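Local coordinates for protein BH2851 (Bacillus halodurans, PDB 2GFG) that is of unknown function but belongs to the CYTH family and is a putative adenylate cyclase, probably acting on phosphate-containing substrates inside its antiparallel barrel, at residues I135-H140 / E150-G155. Numbering follows the deposited sequence.
With EDO (1,2-ethanediol), chain H.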
ATOM      1  N   ILE A 135     -12.402  -1.885  -7.581  1.00 43.31           N
ATOM      2  CA  ILE A 135     -12.261  -2.688  -6.371  1.00 44.01           C
ATOM      3  C   ILE A 135     -12.246  -1.780  -5.136  1.00 44.64           C
ATOM      4  O   ILE A 135     -11.597  -0.736  -5.135  1.00 43.90           O
ATOM      5  CB  ILE A 135     -10.965  -3.578  -6.428  1.00 44.83           C
ATOM      6  CG1 ILE A 135     -11.098  -4.620  -7.550  1.00 45.83           C
ATOM      7  CG2 ILE A 135     -10.694  -4.276  -5.056  1.00 44.93           C
ATOM      8  CD1 ILE A 135      -9.840  -5.417  -7.827  1.00 49.01           C
ATOM      9  N   LEU A 136     -12.991  -2.190  -4.097  1.00 44.90           N
ATOM     10  CA  LEU A 136     -13.095  -1.432  -2.844  1.00 46.43           C
ATOM     11  C   LEU A 136     -12.425  -2.209  -1.724  1.00 46.15           C
ATOM     12  O   LEU A 136     -12.808  -3.332  -1.443  1.00 44.43           O
ATOM     13  CB  LEU A 136     -14.572  -1.187  -2.503  1.00 47.14           C
ATOM     14  CG  LEU A 136     -14.897  -0.333  -1.272  1.00 47.82           C
ATOM     15  CD1 LEU A 136     -14.397   1.102  -1.456  1.00 49.72           C
ATOM     16  CD2 LEU A 136     -16.375  -0.350  -1.024  1.00 48.66           C
ATOM     17  N   CYS A 137     -11.414  -1.608  -1.095  1.00 46.71           N
ATOM     18  CA  CYS A 137     -10.651  -2.275  -0.018  1.00 47.82           C
ATOM     19  C   CYS A 137     -10.980  -1.694   1.372  1.00 47.29           C
ATOM     20  O   CYS A 137     -11.030  -0.483   1.538  1.00 46.39           O
ATOM     21  CB  CYS A 137      -9.144  -2.144  -0.278  1.00 48.00           C
ATOM     22  SG  CYS A 137      -8.582  -2.821  -1.876  1.00 55.00           S
ATOM     23  N   LEU A 138     -11.224  -2.583   2.358  1.00 47.02           N
ATOM     24  CA  LEU A 138     -11.343  -2.173   3.780  1.00 46.24           C
ATOM     25  C   LEU A 138     -10.088  -2.598   4.527  1.00 45.63           C
ATOM     26  O   LEU A 138      -9.855  -3.785   4.720  1.00 46.57           O
ATOM     27  CB  LEU A 138     -12.580  -2.792   4.435  1.00 46.62           C
ATOM     28  CG  LEU A 138     -13.957  -2.191   4.073  1.00 47.41           C
ATOM     29  CD1 LEU A 138     -15.051  -3.022   4.678  1.00 47.60           C
ATOM     30  CD2 LEU A 138     -14.079  -0.762   4.540  1.00 48.30           C
ATOM     31  N   ASP A 139      -9.303  -1.612   4.980  1.00 45.21           N
ATOM     32  CA  ASP A 139      -7.981  -1.858   5.589  1.00 45.94           C
ATOM     33  C   ASP A 139      -7.935  -1.480   7.048  1.00 45.33           C
ATOM     34  O   ASP A 139      -8.058  -0.303   7.395  1.00 46.42           O
ATOM     35  CB  ASP A 139      -6.907  -1.045   4.857  1.00 46.11           C
ATOM     36  CG  ASP A 139      -6.634  -1.547   3.467  1.00 47.30           C
ATOM     37  OD1 ASP A 139      -7.200  -2.581   3.070  1.00 42.82           O
ATOM     38  OD2 ASP A 139      -5.822  -0.906   2.767  1.00 47.99           O
ATOM     39  N   HIS A 140      -7.700  -2.476   7.899  1.00 44.46           N
ATOM     40  CA  HIS A 140      -7.404  -2.261   9.302  1.00 43.36           C
ATOM     41  C   HIS A 140      -5.906  -2.514   9.485  1.00 42.51           C
ATOM     42  O   HIS A 140      -5.427  -3.637   9.265  1.00 41.48           O
ATOM     43  CB  HIS A 140      -8.250  -3.209  10.179  1.00 43.42           C
ATOM     44  CG  HIS A 140      -7.860  -3.215  11.627  1.00 44.06           C
ATOM     45  ND1 HIS A 140      -7.966  -4.340  12.418  1.00 44.11           N
ATOM     46  CD2 HIS A 140      -7.332  -2.249  12.417  1.00 43.59           C
ATOM     47  CE1 HIS A 140      -7.543  -4.057  13.637  1.00 46.27           C
ATOM     48  NE2 HIS A 140      -7.137  -2.801  13.657  1.00 43.41           N
ATOM     49  N   GLU A 150      -9.233   2.202   7.263  1.00 44.55           N
ATOM     50  CA  GLU A 150      -9.217   2.920   5.994  1.00 45.46           C
ATOM     51  C   GLU A 150     -10.025   2.196   4.917  1.00 45.13           C
ATOM     52  O   GLU A 150      -9.953   0.974   4.786  1.00 44.49           O
ATOM     53  CB  GLU A 150      -7.770   3.085   5.514  1.00 46.47           C
ATOM     54  CG  GLU A 150      -7.576   4.165   4.444  1.00 48.21           C
ATOM     55  CD  GLU A 150      -6.172   4.169   3.849  1.00 49.11           C
ATOM     56  OE1 GLU A 150      -5.335   3.337   4.262  1.00 51.63           O
ATOM     57  OE2 GLU A 150      -5.913   4.990   2.957  1.00 57.50           O
ATOM     58  N   ILE A 151     -10.795   2.970   4.153  1.00 45.56           N
ATOM     59  CA  ILE A 151     -11.469   2.472   2.961  1.00 46.16           C
ATOM     60  C   ILE A 151     -10.766   3.075   1.750  1.00 46.32           C
ATOM     61  O   ILE A 151     -10.292   4.215   1.814  1.00 46.21           O
ATOM     62  CB  ILE A 151     -12.999   2.835   2.957  1.00 46.69           C
ATOM     63  CG1 ILE A 151     -13.736   2.040   1.886  1.00 47.87           C
ATOM     64  CG2 ILE A 151     -13.225   4.374   2.763  1.00 46.42           C
ATOM     65  CD1 ILE A 151     -15.258   2.213   1.939  1.00 49.23           C
ATOM     66  N   GLU A 152     -10.601   2.277   0.684  1.00 46.14           N
ATOM     67  CA  GLU A 152      -9.939   2.760  -0.574  1.00 47.25           C
ATOM     68  C   GLU A 152     -10.651   2.214  -1.789  1.00 46.26           C
ATOM     69  O   GLU A 152     -11.041   1.063  -1.799  1.00 47.05           O
ATOM     70  CB  GLU A 152      -8.466   2.307  -0.645  1.00 48.94           C
ATOM     71  CG  GLU A 152      -7.663   2.431   0.663  1.00 55.88           C
ATOM     72  CD  GLU A 152      -6.532   1.415   0.757  1.00 60.49           C
ATOM     73  OE1 GLU A 152      -6.711   0.262   0.293  1.00 63.05           O
ATOM     74  OE2 GLU A 152      -5.491   1.746   1.345  1.00 64.89           O
ATOM     75  N   PHE A 153     -10.736   3.018  -2.850  1.00 45.02           N
ATOM     76  CA  PHE A 153     -11.289   2.548  -4.131  1.00 44.60           C
ATOM     77  C   PHE A 153     -10.206   2.503  -5.197  1.00 45.43           C
ATOM     78  O   PHE A 153      -9.540   3.496  -5.443  1.00 46.92           O
ATOM     79  CB  PHE A 153     -12.434   3.435  -4.596  1.00 43.34           C
ATOM     80  CG  PHE A 153     -13.048   2.987  -5.878  1.00 40.34           C
ATOM     81  CD1 PHE A 153     -13.794   1.821  -5.928  1.00 41.36           C
ATOM     82  CD2 PHE A 153     -12.833   3.694  -7.063  1.00 43.07           C
ATOM     83  CE1 PHE A 153     -14.345   1.379  -7.122  1.00 40.30           C
ATOM     84  CE2 PHE A 153     -13.385   3.247  -8.268  1.00 38.53           C
ATOM     85  CZ  PHE A 153     -14.141   2.097  -8.290  1.00 40.26           C
ATOM     86  N   GLU A 154     -10.046   1.330  -5.825  1.00 46.94           N
ATOM     87  CA  GLU A 154      -9.081   1.133  -6.914  1.00 47.60           C
ATOM     88  C   GLU A 154      -9.792   1.294  -8.261  1.00 46.94           C
ATOM     89  O   GLU A 154     -10.626   0.471  -8.632  1.00 45.89           O
ATOM     90  CB  GLU A 154      -8.439  -0.262  -6.825  1.00 48.80           C
ATOM     91  CG  GLU A 154      -7.558  -0.486  -5.583  1.00 52.80           C
ATOM     92  CD  GLU A 154      -7.007  -1.936  -5.490  1.00 59.51           C
ATOM     93  OE1 GLU A 154      -7.818  -2.883  -5.495  1.00 61.64           O
ATOM     94  OE2 GLU A 154      -5.763  -2.111  -5.401  1.00 64.56           O
ATOM     95  N   GLY A 155      -9.459   2.366  -8.979  1.00 47.71           N
ATOM     96  CA  GLY A 155     -10.091   2.679 -10.260  1.00 48.68           C
ATOM     97  C   GLY A 155      -9.225   2.352 -11.465  1.00 49.82           C
ATOM     98  O   GLY A 155      -8.068   1.917 -11.323  1.00 49.83           O
TER
HETATM   99  C1  EDO H 503      -2.850   3.251   1.109  1.00 55.40           C
HETATM  100  O1  EDO H 503      -3.070   4.404   1.925  1.00 51.07           O
HETATM  101  C2  EDO H 503      -1.469   3.304   0.457  1.00 56.30           C
HETATM  102  O2  EDO H 503      -0.643   2.190   0.848  1.00 58.25           O
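Leu136 and Ile151 sit diagonally across two antiparallel strands and interlock: CD1 of Leu136 presses against CG1 of Ile151 at 3.5 Å, filling the hollow above the Glu152 carbonyl. The leucine fork reaches the other strand because CG stands opposite the backbone N (chi1 -176°) and chi2 then turns CD1 toward Ile151. On another side of the same CG1, Leu138 runs alongside and lays its CD2 3.9 Å away, so Ile151 fits into the notch between the two leucines. Phe153 continues this greasy face, its CD1 3.5 Å from Ile135 O, and helices 16-25 and 158-171 pack over it, which suits branched and aromatic residues.

Strands 134-143 and 146-155 form a beta hairpin in the closed antiparallel barrel of the CYTH fold, also called the triphosphate tunnel metalloenzyme fold. Six backbone hydrogen bonds zip the segments together; the one from Glu154 N to Ile135 O is 2.7 Å long and almost straight.

The opposite face, with Cys137, Asp139, Glu150, Glu152, Glu154 and, at the end of the row, Ile135, is largely acidic, consistent with the polar barrel interior of CYTH proteins. Small Cys137 leaves room for longer neighbours: its CB meets Glu152 OE1 at 3.5 Å, while SG lies 3.7 Å from Glu154 OE1. OD2 of Asp139 points at the Glu152 carboxylate, 2.9 Å from OE1 and about as near OE2, a close contact and not a bond, with the carboxylate planes 78° apart. Lys182, salt-bridged to Asp139, Glu150 and Glu152, would offset this crowding of acids, and Arg126 holds the other aspartate oxygen. Cutting Glu152 back to an alanine is likely to cost Lys182 one of these acidic partners and to open a gap beside Asp139 OD2. Glu150, its chain extended, accepts a hydrogen bond at OE2 from O1 of a 1,2-ethanediol, probably a crystallisation additive, 3.1 Å away.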